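Local coordinates for protein lactate racemase (PDB 2YJG) that catalyses the interconversion of the D- and L-isomers of lactate with a nickel-pincer nucleotide cofactor, and is seen here as the apoprotein, at residues L86-E89 with I90-N94; G110-L113 with Q114-K117; A252-S255 with E256-H259; D337-D340 with V341-I345. All coordinates share one frame; numbering follows the deposited sequence.

All four contacts are local, and they show how side chains finish or flank helices in different ways. Contacts 2, 3 and 4 lie at or near helix starts, while contact 1 follows the last turns of helix 79-91. Contacts 1 and 3 come within about 7 Å at their nearest atoms; the centres of contacts 1 and 4 are about 52 Å apart, on opposite sides of the chain's centre. Contact 2 is closest to the probable cofactor site, the side chain of Thr-111 being about 3 Å from that of His-73. In contact 3, the side chain of His-259 is about 7 Å from that of Lys-184, which probably carries the cofactor covalently.

Contact 1: residues L86-E89 with I90-N94; sequences LLDE and IRKKN
Asp-88 and Lys-92, one helical turn apart, illustrate a salt bridge that is completed by water. The direct separation of Asp-88 OD2 and Lys-92 NZ is long, 3.7 Å, but a water molecule closes the gap, donating to Asp-88 OD2 at 2.6 Å and accepting from Lys-92 NZ at 2.8 Å. A bend at the last torsion of the lysine (chi4 -85°) turns NZ towards Asp-88 and this water. Lys-92 CE lies 3.4 Å from Glu-89 OE1, an approach of methylene to carboxylate oxygen in which the two charges are not paired. Glu-89 has other partners: OE1 forms a salt bridge with Arg-55, and OE2 accepts from Gln-57 N.

Arg-91 runs alongside Leu-87 in the same direction. Its chain is extended from CG to NE, and this carries the guanidinium out until Leu-87 CD2 covers one face and Arg-91 NH1 stands 3.8 Å from Leu-87 CB. NH1 forms a salt bridge with Glu-128, a residue of the magnesium site.

The backbone donors are served unequally. Ile-90 N reaches Leu-86 O at 2.9 Å in an almost straight bond (175°), whereas Arg-91 N divides itself between Leu-87 O and Asp-88 O, both weak. Lys-92 N bonds to Glu-89 O at 3.3 Å, three residues back, and a type I turn from Arg-91 to Asn-94 follows, where Asn-94 ND2 donates to the carbonyls of Ala-60 and Lys-63.

Helix 79-91 is the crossover of a beta-alpha-beta unit with strands 66-71 and 99-104. Leu-87 and Ile-90 pack on Ile-68 and Val-99 of those strands, while Leu-86, Glu-89 and Ile-90 touch Leu-56 of helix 56-59.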
ATOM      1  N   LEU A  86       8.883  13.492  11.162  1.00 16.77           N
ATOM      2  CA  LEU A  86       9.010  14.619  10.219  1.00 15.82           C
ATOM      3  C   LEU A  86       7.659  15.247   9.830  1.00 16.85           C
ATOM      4  O   LEU A  86       7.513  16.489   9.762  1.00 16.31           O
ATOM      5  CB  LEU A  86       9.708  14.135   8.942  1.00 16.20           C
ATOM      6  CG  LEU A  86      11.228  13.990   8.946  1.00 17.63           C
ATOM      7  CD1 LEU A  86      11.635  13.144   7.719  1.00 17.40           C
ATOM      8  CD2 LEU A  86      11.928  15.361   8.881  1.00 13.34           C
ATOM      9  N   LEU A  87       6.681  14.384   9.568  1.00 16.02           N
ATOM     10  CA  LEU A  87       5.323  14.840   9.212  1.00 17.03           C
ATOM     11  C   LEU A  87       4.668  15.601  10.359  1.00 16.99           C
ATOM     12  O   LEU A  87       3.987  16.590  10.146  1.00 16.65           O
ATOM     13  CB  LEU A  87       4.471  13.631   8.837  1.00 16.72           C
ATOM     14  CG  LEU A  87       4.885  12.904   7.561  1.00 18.72           C
ATOM     15  CD1 LEU A  87       4.320  11.462   7.501  1.00 18.33           C
ATOM     16  CD2 LEU A  87       4.491  13.702   6.348  1.00 15.34           C
ATOM     17  N   ASP A  88       4.847  15.126  11.575  1.00 17.10           N
ATOM     18  CA  ASP A  88       4.301  15.831  12.742  1.00 18.49           C
ATOM     19  C   ASP A  88       4.954  17.203  12.875  1.00 19.26           C
ATOM     20  O   ASP A  88       4.263  18.209  13.074  1.00 18.46           O
ATOM     21  CB  ASP A  88       4.465  15.014  14.022  1.00 19.42           C
ATOM     22  CG  ASP A  88       3.674  15.581  15.190  1.00 23.30           C
ATOM     23  OD1 ASP A  88       2.438  15.569  15.112  1.00 26.32           O
ATOM     24  OD2 ASP A  88       4.284  16.030  16.186  1.00 25.98           O
ATOM     25  N   GLU A  89       6.282  17.250  12.762  1.00 18.35           N
ATOM     26  CA  GLU A  89       7.040  18.516  12.808  1.00 18.86           C
ATOM     27  C   GLU A  89       6.586  19.522  11.738  1.00 18.87           C
ATOM     28  O   GLU A  89       6.345  20.681  12.027  1.00 20.09           O
ATOM     29  CB  GLU A  89       8.547  18.208  12.642  1.00 18.88           C
ATOM     30  CG  GLU A  89       9.486  19.417  12.583  1.00 19.64           C
ATOM     31  CD  GLU A  89       9.627  20.161  13.935  1.00 18.59           C
ATOM     32  OE1 GLU A  89       9.148  19.646  14.972  1.00 19.08           O
ATOM     33  OE2 GLU A  89      10.262  21.228  13.936  1.00 21.47           O
ATOM     34  N   ILE A  90       6.507  19.069  10.489  1.00 17.41           N
ATOM     35  CA  ILE A  90       5.908  19.834   9.411  1.00 18.17           C
ATOM     36  C   ILE A  90       4.510  20.403   9.761  1.00 18.32           C
ATOM     37  O   ILE A  90       4.219  21.520   9.353  1.00 19.39           O
ATOM     38  CB  ILE A  90       5.821  18.992   8.125  1.00 16.52           C
ATOM     39  CG1 ILE A  90       7.233  18.841   7.500  1.00 17.25           C
ATOM     40  CG2 ILE A  90       4.872  19.620   7.099  1.00 19.08           C
ATOM     41  CD1 ILE A  90       7.441  17.655   6.488  1.00 16.16           C
ATOM     42  N   ARG A  91       3.696  19.638  10.463  1.00 18.48           N
ATOM     43  CA  ARG A  91       2.277  19.989  10.688  1.00 18.97           C
ATOM     44  C   ARG A  91       2.095  20.867  11.916  1.00 19.97           C
ATOM     45  O   ARG A  91       1.016  21.461  12.106  1.00 19.61           O
ATOM     46  CB  ARG A  91       1.412  18.734  10.763  1.00 19.47           C
ATOM     47  CG  ARG A  91       1.264  18.094   9.360  1.00 18.62           C
ATOM     48  CD  ARG A  91       0.529  16.719   9.378  1.00 17.73           C
ATOM     49  NE  ARG A  91       0.232  16.302   8.020  1.00 15.89           N
ATOM     50  CZ  ARG A  91       0.321  15.081   7.520  1.00 16.07           C
ATOM     51  NH1 ARG A  91       0.757  14.042   8.233  1.00 18.55           N
ATOM     52  NH2 ARG A  91      -0.002  14.895   6.247  1.00 20.67           N
ATOM     53  N   LYS A  92       3.156  21.000  12.712  1.00 21.25           N
ATOM     54  CA  LYS A  92       3.040  21.710  13.982  1.00 22.99           C
ATOM     55  C   LYS A  92       2.527  23.143  13.790  1.00 23.29           C
ATOM     56  O   LYS A  92       1.697  23.636  14.583  1.00 24.38           O
ATOM     57  CB  LYS A  92       4.364  21.674  14.731  1.00 23.37           C
ATOM     58  CG  LYS A  92       4.578  20.420  15.534  1.00 24.35           C
ATOM     59  CD  LYS A  92       5.860  20.559  16.343  1.00 26.17           C
ATOM     60  CE  LYS A  92       6.363  19.205  16.898  1.00 28.66           C
ATOM     61  NZ  LYS A  92       5.732  18.819  18.199  1.00 27.61           N
ATOM     62  N   LYS A  93       2.986  23.819  12.754  1.00 22.72           N
ATOM     63  CA  LYS A  93       2.509  25.163  12.510  1.00 22.13           C
ATOM     64  C   LYS A  93       1.811  25.266  11.146  1.00 22.30           C
ATOM     65  O   LYS A  93       1.610  26.349  10.641  1.00 22.81           O
ATOM     66  CB  LYS A  93       3.649  26.181  12.718  1.00 22.78           C
ATOM     67  CG  LYS A  93       4.176  26.243  14.133  1.00 22.69           C
ATOM     68  CD  LYS A  93       5.349  27.286  14.260  1.00 26.32           C
ATOM     69  CE  LYS A  93       5.645  27.703  15.719  1.00 27.20           C
ATOM     70  NZ  LYS A  93       6.860  28.586  15.760  1.00 29.76           N
ATOM     71  N   ASN A  94       1.366  24.114  10.602  1.00 21.88           N
ATOM     72  CA  ASN A  94       0.761  24.005   9.277  1.00 20.49           C
ATOM     73  C   ASN A  94      -0.080  22.699   9.185  1.00 21.11           C
ATOM     74  O   ASN A  94       0.294  21.709   8.494  1.00 19.06           O
ATOM     75  CB  ASN A  94       1.870  24.074   8.220  1.00 20.62           C
ATOM     76  CG  ASN A  94       1.359  24.261   6.840  1.00 21.35           C
ATOM     77  OD1 ASN A  94       0.153  24.239   6.605  1.00 23.68           O
ATOM     78  ND2 ASN A  94       2.273  24.437   5.889  1.00 20.10           N
TER
HETATM   79  O   HOH W   1       3.134  17.857  17.701  1.00 32.65           O

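Contact 2: residues G110-L113 with Q114-K117; sequences GTTL and QEMK. With SO4 (sulfate ion), chain D.
Glu-115 folds back on Thr-112 at the start of helix 113-120, a clear case of a helix start held by a side chain from its first turn. Three hydrogen bonds join the segments. Thr-112 N donates to Glu-115 OE1 at 2.9 Å and nearly straight (176°), meeting the oxygen on its anti side and 30° out of the carboxylate plane. The carboxylate thus accepts the N-H of the N-cap residue, but the reciprocal bond from the Thr-112 side chain, which a capping box would need, is not made. The backbone bonds Met-116 N to Thr-112 O and Lys-117 N to Leu-113 O, both 2.8 Å, begin the helical pattern.

Among charges, Glu-115 OE1 also pairs with Arg-109, so two donors grip one oxygen. Shortening Glu-115 to an alanine is likely to leave the Thr-112 N-H without this acceptor and Arg-109 without this carboxylate. Lys-117 NZ bonds to sulfate O3 at 3.0 Å and pairs with Glu-122; Arg-80 and the backbone N of Glu-122 also hold the sulfate, probably an ion of the crystallisation liquor.

In the apolar contacts, a chi1 of -167° sets Thr-112 CG2 between backbone N and carbonyl carbon, 3.3 Å from Glu-115 CG. Thr-111 CG2 presses tightly on Met-116 CG, 3.5 Å away, while Thr-111 OG1 is hydrogen-bonded to His-73, a probable cofactor-binding residue.

Beyond the segments, Leu-113 and Met-116 pack on Val-125 of helix 122-127, Met-116 also reaches Phe-130 and Val-132 of strand 129-132, and Glu-122 of the second subunit touches Thr-112 and Leu-113.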
ATOM      1  N   GLY A 110      11.513   0.891  -9.892  1.00 32.02           N
ATOM      2  CA  GLY A 110      10.571   1.401  -8.924  1.00 31.74           C
ATOM      3  C   GLY A 110      10.244   0.448  -7.796  1.00 30.74           C
ATOM      4  O   GLY A 110      10.159  -0.749  -7.992  1.00 32.51           O
ATOM      5  N   THR A 111      10.086   0.993  -6.604  1.00 28.75           N
ATOM      6  CA  THR A 111       9.665   0.242  -5.447  1.00 27.95           C
ATOM      7  C   THR A 111       8.228  -0.250  -5.675  1.00 27.75           C
ATOM      8  O   THR A 111       7.361   0.520  -6.115  1.00 26.84           O
ATOM      9  CB  THR A 111       9.644   1.138  -4.204  1.00 27.33           C
ATOM     10  OG1 THR A 111      10.929   1.747  -4.030  1.00 28.44           O
ATOM     11  CG2 THR A 111       9.281   0.334  -3.003  1.00 27.74           C
ATOM     12  N   THR A 112       7.978  -1.517  -5.351  1.00 27.08           N
ATOM     13  CA  THR A 112       6.649  -2.064  -5.478  1.00 28.05           C
ATOM     14  C   THR A 112       5.814  -1.782  -4.223  1.00 27.56           C
ATOM     15  O   THR A 112       6.350  -1.405  -3.223  1.00 26.72           O
ATOM     16  CB  THR A 112       6.674  -3.537  -5.681  1.00 28.28           C
ATOM     17  OG1 THR A 112       5.358  -3.907  -6.088  1.00 35.73           O
ATOM     18  CG2 THR A 112       7.027  -4.260  -4.409  1.00 25.55           C
ATOM     19  N   LEU A 113       4.511  -1.999  -4.303  1.00 28.30           N
ATOM     20  CA  LEU A 113       3.617  -1.698  -3.182  1.00 29.31           C
ATOM     21  C   LEU A 113       3.918  -2.590  -2.001  1.00 30.26           C
ATOM     22  O   LEU A 113       3.857  -2.125  -0.855  1.00 29.99           O
ATOM     23  CB  LEU A 113       2.141  -1.828  -3.590  1.00 28.51           C
ATOM     24  CG  LEU A 113       1.013  -1.522  -2.583  1.00 26.88           C
ATOM     25  CD1 LEU A 113       1.084  -0.104  -2.071  1.00 23.26           C
ATOM     26  CD2 LEU A 113      -0.369  -1.781  -3.221  1.00 24.16           C
ATOM     27  N   GLN A 114       4.272  -3.852  -2.269  1.00 31.29           N
ATOM     28  CA  GLN A 114       4.585  -4.793  -1.175  1.00 32.37           C
ATOM     29  C   GLN A 114       5.826  -4.321  -0.441  1.00 30.96           C
ATOM     30  O   GLN A 114       5.905  -4.368   0.794  1.00 29.77           O
ATOM     31  CB  GLN A 114       4.696  -6.268  -1.664  1.00 34.02           C
ATOM     32  CG  GLN A 114       6.123  -6.917  -1.560  1.00 38.20           C
ATOM     33  CD  GLN A 114       6.546  -7.791  -2.783  1.00 43.30           C
ATOM     34  OE1 GLN A 114       5.856  -8.743  -3.159  1.00 45.48           O
ATOM     35  NE2 GLN A 114       7.702  -7.454  -3.391  1.00 43.89           N
ATOM     36  N   GLU A 115       6.787  -3.835  -1.223  1.00 30.25           N
ATOM     37  CA  GLU A 115       8.024  -3.279  -0.715  1.00 29.53           C
ATOM     38  C   GLU A 115       7.754  -1.997   0.059  1.00 27.34           C
ATOM     39  O   GLU A 115       8.330  -1.756   1.102  1.00 25.79           O
ATOM     40  CB  GLU A 115       8.993  -3.022  -1.885  1.00 29.84           C
ATOM     41  CG  GLU A 115       9.677  -4.295  -2.376  1.00 32.80           C
ATOM     42  CD  GLU A 115      10.376  -4.157  -3.731  1.00 36.18           C
ATOM     43  OE1 GLU A 115      10.217  -3.120  -4.453  1.00 33.61           O
ATOM     44  OE2 GLU A 115      11.110  -5.117  -4.066  1.00 40.18           O
ATOM     45  N   MET A 116       6.850  -1.172  -0.462  1.00 26.54           N
ATOM     46  CA  MET A 116       6.476   0.041   0.242  1.00 25.71           C
ATOM     47  C   MET A 116       5.827  -0.330   1.573  1.00 24.99           C
ATOM     48  O   MET A 116       6.139   0.232   2.605  1.00 23.26           O
ATOM     49  CB  MET A 116       5.572   0.922  -0.621  1.00 26.65           C
ATOM     50  CG  MET A 116       6.378   1.682  -1.653  1.00 30.39           C
ATOM     51  SD  MET A 116       5.426   2.581  -2.880  1.00 37.41           S
ATOM     52  CE  MET A 116       4.695   3.494  -1.682  1.00 14.05           C
ATOM     53  N   LYS A 117       4.963  -1.331   1.559  1.00 24.97           N
ATOM     54  CA  LYS A 117       4.313  -1.766   2.792  1.00 25.02           C
ATOM     55  C   LYS A 117       5.375  -2.268   3.754  1.00 24.69           C
ATOM     56  O   LYS A 117       5.330  -1.931   4.912  1.00 22.74           O
ATOM     57  CB  LYS A 117       3.313  -2.903   2.515  1.00 25.74           C
ATOM     58  CG  LYS A 117       2.612  -3.416   3.753  1.00 26.47           C
ATOM     59  CD  LYS A 117       1.968  -4.793   3.506  1.00 29.85           C
ATOM     60  CE  LYS A 117       1.864  -5.562   4.825  1.00 33.65           C
ATOM     61  NZ  LYS A 117       0.829  -4.938   5.682  1.00 33.41           N
TER
HETATM   62  S   SO4 D1428       2.354  -3.126   8.663  1.00 32.19           S
HETATM   63  O1  SO4 D1428       2.390  -2.057   9.629  1.00 37.57           O
HETATM   64  O2  SO4 D1428       1.700  -4.330   9.116  1.00 36.44           O
HETATM   65  O3  SO4 D1428       1.719  -2.726   7.423  1.00 40.70           O
HETATM   66  O4  SO4 D1428       3.695  -3.476   8.261  1.00 37.83           O

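Contact 3: residues A252-S255 with E256-H259; sequences AGHS and EKAH
The backbone swings at His-254 from strand 247-253 towards helix 257-270, and His-254 O takes the N-H of Ala-258 N at 2.9 Å. The motif is a strand-turn-helix connection whose helix start is capped by a histidine, a role more often filled by Asp, Asn, Ser or Thr.

With CG anti to the backbone N (chi1 -174°), His-254 brings ND1 of its ring to the N-H groups of the turn. That nitrogen, His-254 ND1, accepts two of them: Lys-257 N at 3.1 Å, close to straight (168°), and Glu-256 N at 3.1 Å, more bent (140°). Both donors are tilted out of the ring plane. Two donors on ND1 are consistent with a neutral ring protonated at NE2. Replacing His-254 by an alanine would probably leave both N-H groups without this acceptor and uncover the chain of Lys-257.

Lys-257 lies over one face of that ring. Its CG makes a CH-pi contact 4.2 Å from the ring centroid, and the bend at its end brings NZ above the same ring, towards the rim. Around the connection, His-254 touches Thr-53, and Ser-255 rests on Leu-233 and Ile-236 of the neighbouring antiparallel strand 233-241.

At Gly-253 the backbone adopts angles at which a side chain would collide with the preceding carbonyl oxygen. Here the chain passes close to the helix: Ala-258 CB lies 3.5 Å from Ala-252 C and 3.6 Å from Gly-253 N.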
ATOM      1  N   ALA A 252      19.945  16.950  11.921  1.00 15.97           N
ATOM      2  CA  ALA A 252      18.909  17.626  11.193  1.00 16.11           C
ATOM      3  C   ALA A 252      19.286  19.071  10.947  1.00 17.11           C
ATOM      4  O   ALA A 252      19.966  19.697  11.803  1.00 18.29           O
ATOM      5  CB  ALA A 252      17.583  17.533  11.979  1.00 15.60           C
ATOM      6  N   GLY A 253      18.822  19.600   9.818  1.00 17.08           N
ATOM      7  CA  GLY A 253      18.950  21.008   9.455  1.00 17.41           C
ATOM      8  C   GLY A 253      19.494  21.212   8.074  1.00 17.71           C
ATOM      9  O   GLY A 253      19.041  20.567   7.127  1.00 17.53           O
ATOM     10  N   HIS A 254      20.489  22.101   7.938  1.00 16.58           N
ATOM     11  CA  HIS A 254      21.024  22.527   6.665  1.00 16.64           C
ATOM     12  C   HIS A 254      21.560  21.308   5.916  1.00 16.27           C
ATOM     13  O   HIS A 254      22.200  20.431   6.538  1.00 16.26           O
ATOM     14  CB  HIS A 254      22.141  23.514   6.941  1.00 17.10           C
ATOM     15  CG  HIS A 254      22.718  24.159   5.737  1.00 20.44           C
ATOM     16  ND1 HIS A 254      23.633  23.536   4.909  1.00 20.05           N
ATOM     17  CD2 HIS A 254      22.584  25.424   5.268  1.00 21.25           C
ATOM     18  CE1 HIS A 254      23.979  24.369   3.945  1.00 22.13           C
ATOM     19  NE2 HIS A 254      23.348  25.518   4.136  1.00 21.45           N
ATOM     20  N   SER A 255      21.257  21.216   4.634  1.00 16.32           N
ATOM     21  CA  SER A 255      21.509  19.949   3.918  1.00 16.25           C
ATOM     22  C   SER A 255      22.998  19.588   3.859  1.00 16.78           C
ATOM     23  O   SER A 255      23.360  18.410   3.786  1.00 17.54           O
ATOM     24  CB  SER A 255      20.885  19.959   2.528  1.00 18.14           C
ATOM     25  OG  SER A 255      21.716  20.579   1.569  1.00 13.25           O
ATOM     26  N   GLU A 256      23.853  20.602   3.880  1.00 16.90           N
ATOM     27  CA  GLU A 256      25.288  20.419   3.983  1.00 16.85           C
ATOM     28  C   GLU A 256      25.779  20.383   5.435  1.00 16.72           C
ATOM     29  O   GLU A 256      26.465  19.457   5.807  1.00 15.76           O
ATOM     30  CB  GLU A 256      26.076  21.470   3.119  1.00 18.30           C
ATOM     31  CG  GLU A 256      27.468  20.991   2.848  1.00 22.87           C
ATOM     32  CD  GLU A 256      28.288  21.774   1.779  1.00 27.11           C
ATOM     33  OE1 GLU A 256      27.761  22.678   1.099  1.00 32.79           O
ATOM     34  OE2 GLU A 256      29.493  21.412   1.619  1.00 28.82           O
ATOM     35  N   LYS A 257      25.494  21.398   6.256  1.00 15.81           N
ATOM     36  CA  LYS A 257      26.094  21.483   7.573  1.00 15.83           C
ATOM     37  C   LYS A 257      25.647  20.339   8.481  1.00 15.10           C
ATOM     38  O   LYS A 257      26.444  19.857   9.284  1.00 13.87           O
ATOM     39  CB  LYS A 257      25.808  22.853   8.219  1.00 17.82           C
ATOM     40  CG  LYS A 257      26.497  24.012   7.476  1.00 21.22           C
ATOM     41  CD  LYS A 257      26.088  25.395   8.045  1.00 27.05           C
ATOM     42  CE  LYS A 257      26.621  26.593   7.249  1.00 29.47           C
ATOM     43  NZ  LYS A 257      26.224  26.446   5.843  1.00 35.20           N
ATOM     44  N   ALA A 258      24.359  19.941   8.428  1.00 13.92           N
ATOM     45  CA  ALA A 258      23.864  18.838   9.248  1.00 14.58           C
ATOM     46  C   ALA A 258      24.486  17.504   8.809  1.00 14.47           C
ATOM     47  O   ALA A 258      24.817  16.721   9.655  1.00 16.39           O
ATOM     48  CB  ALA A 258      22.317  18.735   9.270  1.00 14.00           C
ATOM     49  N   HIS A 259      24.640  17.309   7.495  1.00 14.73           N
ATOM     50  CA  HIS A 259      25.271  16.128   6.910  1.00 14.54           C
ATOM     51  C   HIS A 259      26.699  16.033   7.368  1.00 14.99           C
ATOM     52  O   HIS A 259      27.142  14.976   7.833  1.00 13.62           O
ATOM     53  CB  HIS A 259      25.213  16.161   5.397  1.00 14.90           C
ATOM     54  CG  HIS A 259      25.893  14.987   4.726  1.00 15.05           C
ATOM     55  ND1 HIS A 259      25.471  13.663   4.858  1.00 13.27           N
ATOM     56  CD2 HIS A 259      26.955  14.953   3.881  1.00 12.00           C
ATOM     57  CE1 HIS A 259      26.261  12.884   4.143  1.00  9.45           C
ATOM     58  NE2 HIS A 259      27.164  13.636   3.539  1.00 16.85           N
TER

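Contact 4: residues D337-D340 with V341-I345; sequences DPQD and VMNKI
Val-341 N donates to Asp-337 O at 3.3 Å in the opening turn of helix 338-346, whose N-cap is Asp-337. The cap is a textbook one: Asp-340 N donates to Asp-337 OD1 at 2.8 Å, meeting the oxygen nearly along its C-O axis.

Of the residues engaged here, Asp-340 gives up the most surface to the contact. Its carboxylate is swung back past the helix start, where OD2 accepts from Lys-336 N. Lys-344, four residues on and fully extended beyond CG, crosses it obliquely, Lys-344 CE lying 3.6 Å from Asp-340 OD2; Lys-344 NZ also bonds to Ser-335. The backbones add Lys-344 N to Asp-340 O, 3.0 Å and nearly straight (172°).

Val-341 makes its apolar contact with Phe-332 of helix 326-333. Its other approach is to a polar atom: Val-341 CG2, beside the backbone N, stands 3.6 Å from Asp-337 O, the carbonyl oxygen that already receives the valine N-H.

Gln-339 bends at its second torsion, and its amide meets that of Asn-343 with the two planes 38° apart. On the backbone, Asn-343 N bonds to Gln-339 O at 2.9 Å. Gln-339 also touches Ile-368 of helix 357-369, against which Pro-338 and Met-342 rest too; residues of the contact thus pack on both helix 326-333 and helix 357-369, far from the cofactor and substrate sites.

The salt bridge of Asp-340 OD2 and Lys-344 NZ is itself long, and one water spans it, donating a hydrogen bond to Asp-340 OD2 at 2.6 Å and accepting one from Lys-344 NZ at 2.9 Å.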
ATOM      1  N   ASP A 337      43.761  -8.718 -18.670  1.00 20.25           N
ATOM      2  CA  ASP A 337      44.240  -8.620 -17.303  1.00 18.78           C
ATOM      3  C   ASP A 337      43.638  -7.368 -16.734  1.00 17.93           C
ATOM      4  O   ASP A 337      42.969  -6.621 -17.457  1.00 14.81           O
ATOM      5  CB  ASP A 337      45.777  -8.574 -17.230  1.00 20.30           C
ATOM      6  CG  ASP A 337      46.410  -7.496 -18.100  1.00 20.35           C
ATOM      7  OD1 ASP A 337      45.828  -6.404 -18.333  1.00 17.48           O
ATOM      8  OD2 ASP A 337      47.580  -7.738 -18.503  1.00 22.02           O
ATOM      9  N   PRO A 338      43.863  -7.114 -15.443  1.00 16.76           N
ATOM     10  CA  PRO A 338      43.231  -5.917 -14.893  1.00 16.13           C
ATOM     11  C   PRO A 338      43.657  -4.567 -15.517  1.00 15.23           C
ATOM     12  O   PRO A 338      42.820  -3.632 -15.536  1.00 13.44           O
ATOM     13  CB  PRO A 338      43.585  -5.979 -13.405  1.00 16.65           C
ATOM     14  CG  PRO A 338      43.908  -7.476 -13.148  1.00 15.79           C
ATOM     15  CD  PRO A 338      44.368  -8.053 -14.426  1.00 18.00           C
ATOM     16  N   GLN A 339      44.926  -4.425 -15.939  1.00 15.29           N
ATOM     17  CA  GLN A 339      45.380  -3.199 -16.552  1.00 15.10           C
ATOM     18  C   GLN A 339      44.589  -2.979 -17.859  1.00 14.90           C
ATOM     19  O   GLN A 339      44.251  -1.841 -18.169  1.00 15.97           O
ATOM     20  CB  GLN A 339      46.862  -3.227 -16.914  1.00 15.80           C
ATOM     21  CG  GLN A 339      47.338  -1.950 -17.507  1.00 17.09           C
ATOM     22  CD  GLN A 339      47.236  -0.797 -16.540  1.00 15.70           C
ATOM     23  OE1 GLN A 339      46.599   0.262 -16.823  1.00 18.52           O
ATOM     24  NE2 GLN A 339      47.857  -0.954 -15.387  1.00 15.28           N
ATOM     25  N   ASP A 340      44.253  -4.067 -18.560  1.00 16.13           N
ATOM     26  CA  ASP A 340      43.460  -3.971 -19.815  1.00 16.90           C
ATOM     27  C   ASP A 340      42.050  -3.388 -19.460  1.00 16.77           C
ATOM     28  O   ASP A 340      41.567  -2.479 -20.098  1.00 17.57           O
ATOM     29  CB  ASP A 340      43.368  -5.349 -20.450  1.00 17.79           C
ATOM     30  CG  ASP A 340      42.941  -5.324 -21.905  1.00 18.66           C
ATOM     31  OD1 ASP A 340      43.178  -4.324 -22.594  1.00 20.74           O
ATOM     32  OD2 ASP A 340      42.353  -6.331 -22.336  1.00 21.58           O
ATOM     33  N   VAL A 341      41.437  -3.911 -18.403  1.00 14.56           N
ATOM     34  CA  VAL A 341      40.155  -3.454 -17.946  1.00 14.20           C
ATOM     35  C   VAL A 341      40.192  -1.980 -17.651  1.00 13.71           C
ATOM     36  O   VAL A 341      39.334  -1.228 -18.163  1.00 15.42           O
ATOM     37  CB  VAL A 341      39.635  -4.246 -16.727  1.00 15.01           C
ATOM     38  CG1 VAL A 341      38.358  -3.543 -16.132  1.00 13.16           C
ATOM     39  CG2 VAL A 341      39.487  -5.768 -17.118  1.00 17.74           C
ATOM     40  N   MET A 342      41.200  -1.531 -16.884  1.00 13.30           N
ATOM     41  CA  MET A 342      41.355  -0.162 -16.551  1.00 12.31           C
ATOM     42  C   MET A 342      41.507   0.710 -17.802  1.00 14.35           C
ATOM     43  O   MET A 342      40.854   1.727 -17.948  1.00 14.18           O
ATOM     44  CB  MET A 342      42.544  -0.006 -15.654  1.00 13.26           C
ATOM     45  CG  MET A 342      42.852   1.355 -15.160  1.00 13.01           C
ATOM     46  SD  MET A 342      41.554   2.174 -14.242  1.00 14.08           S
ATOM     47  CE  MET A 342      41.811   1.321 -12.604  1.00 16.78           C
ATOM     48  N   ASN A 343      42.341   0.274 -18.730  1.00 14.17           N
ATOM     49  CA  ASN A 343      42.616   1.080 -19.905  1.00 15.12           C
ATOM     50  C   ASN A 343      41.337   1.300 -20.744  1.00 14.31           C
ATOM     51  O   ASN A 343      41.084   2.426 -21.196  1.00 15.93           O
ATOM     52  CB  ASN A 343      43.645   0.398 -20.776  1.00 15.24           C
ATOM     53  CG  ASN A 343      45.014   0.379 -20.156  1.00 17.97           C
ATOM     54  OD1 ASN A 343      45.329   1.200 -19.271  1.00 18.60           O
ATOM     55  ND2 ASN A 343      45.864  -0.513 -20.644  1.00 22.39           N
ATOM     56  N   LYS A 344      40.579   0.252 -20.893  1.00 14.43           N
ATOM     57  CA  LYS A 344      39.272   0.315 -21.553  1.00 15.22           C
ATOM     58  C   LYS A 344      38.349   1.255 -20.863  1.00 14.80           C
ATOM     59  O   LYS A 344      37.718   2.078 -21.519  1.00 15.56           O
ATOM     60  CB  LYS A 344      38.633  -1.059 -21.663  1.00 15.38           C
ATOM     61  CG  LYS A 344      39.407  -2.079 -22.523  1.00 17.88           C
ATOM     62  CD  LYS A 344      38.756  -3.438 -22.472  1.00 16.58           C
ATOM     63  CE  LYS A 344      39.445  -4.455 -23.389  1.00 19.20           C
ATOM     64  NZ  LYS A 344      38.755  -5.767 -23.231  1.00 16.11           N
ATOM     65  N   ILE A 345      38.218   1.150 -19.536  1.00 13.70           N
ATOM     66  CA  ILE A 345      37.268   1.998 -18.864  1.00 12.48           C
ATOM     67  C   ILE A 345      37.676   3.502 -18.851  1.00 13.05           C
ATOM     68  O   ILE A 345      36.837   4.419 -18.983  1.00 12.26           O
ATOM     69  CB  ILE A 345      36.908   1.448 -17.462  1.00 11.87           C
ATOM     70  CG1 ILE A 345      36.144   0.123 -17.620  1.00 13.56           C
ATOM     71  CG2 ILE A 345      36.026   2.491 -16.767  1.00 12.49           C
ATOM     72  CD1 ILE A 345      35.974  -0.736 -16.273  1.00 13.31           C
TER
HETATM   73  O   HOH W   2      41.010  -7.300 -24.354  1.00 27.53           O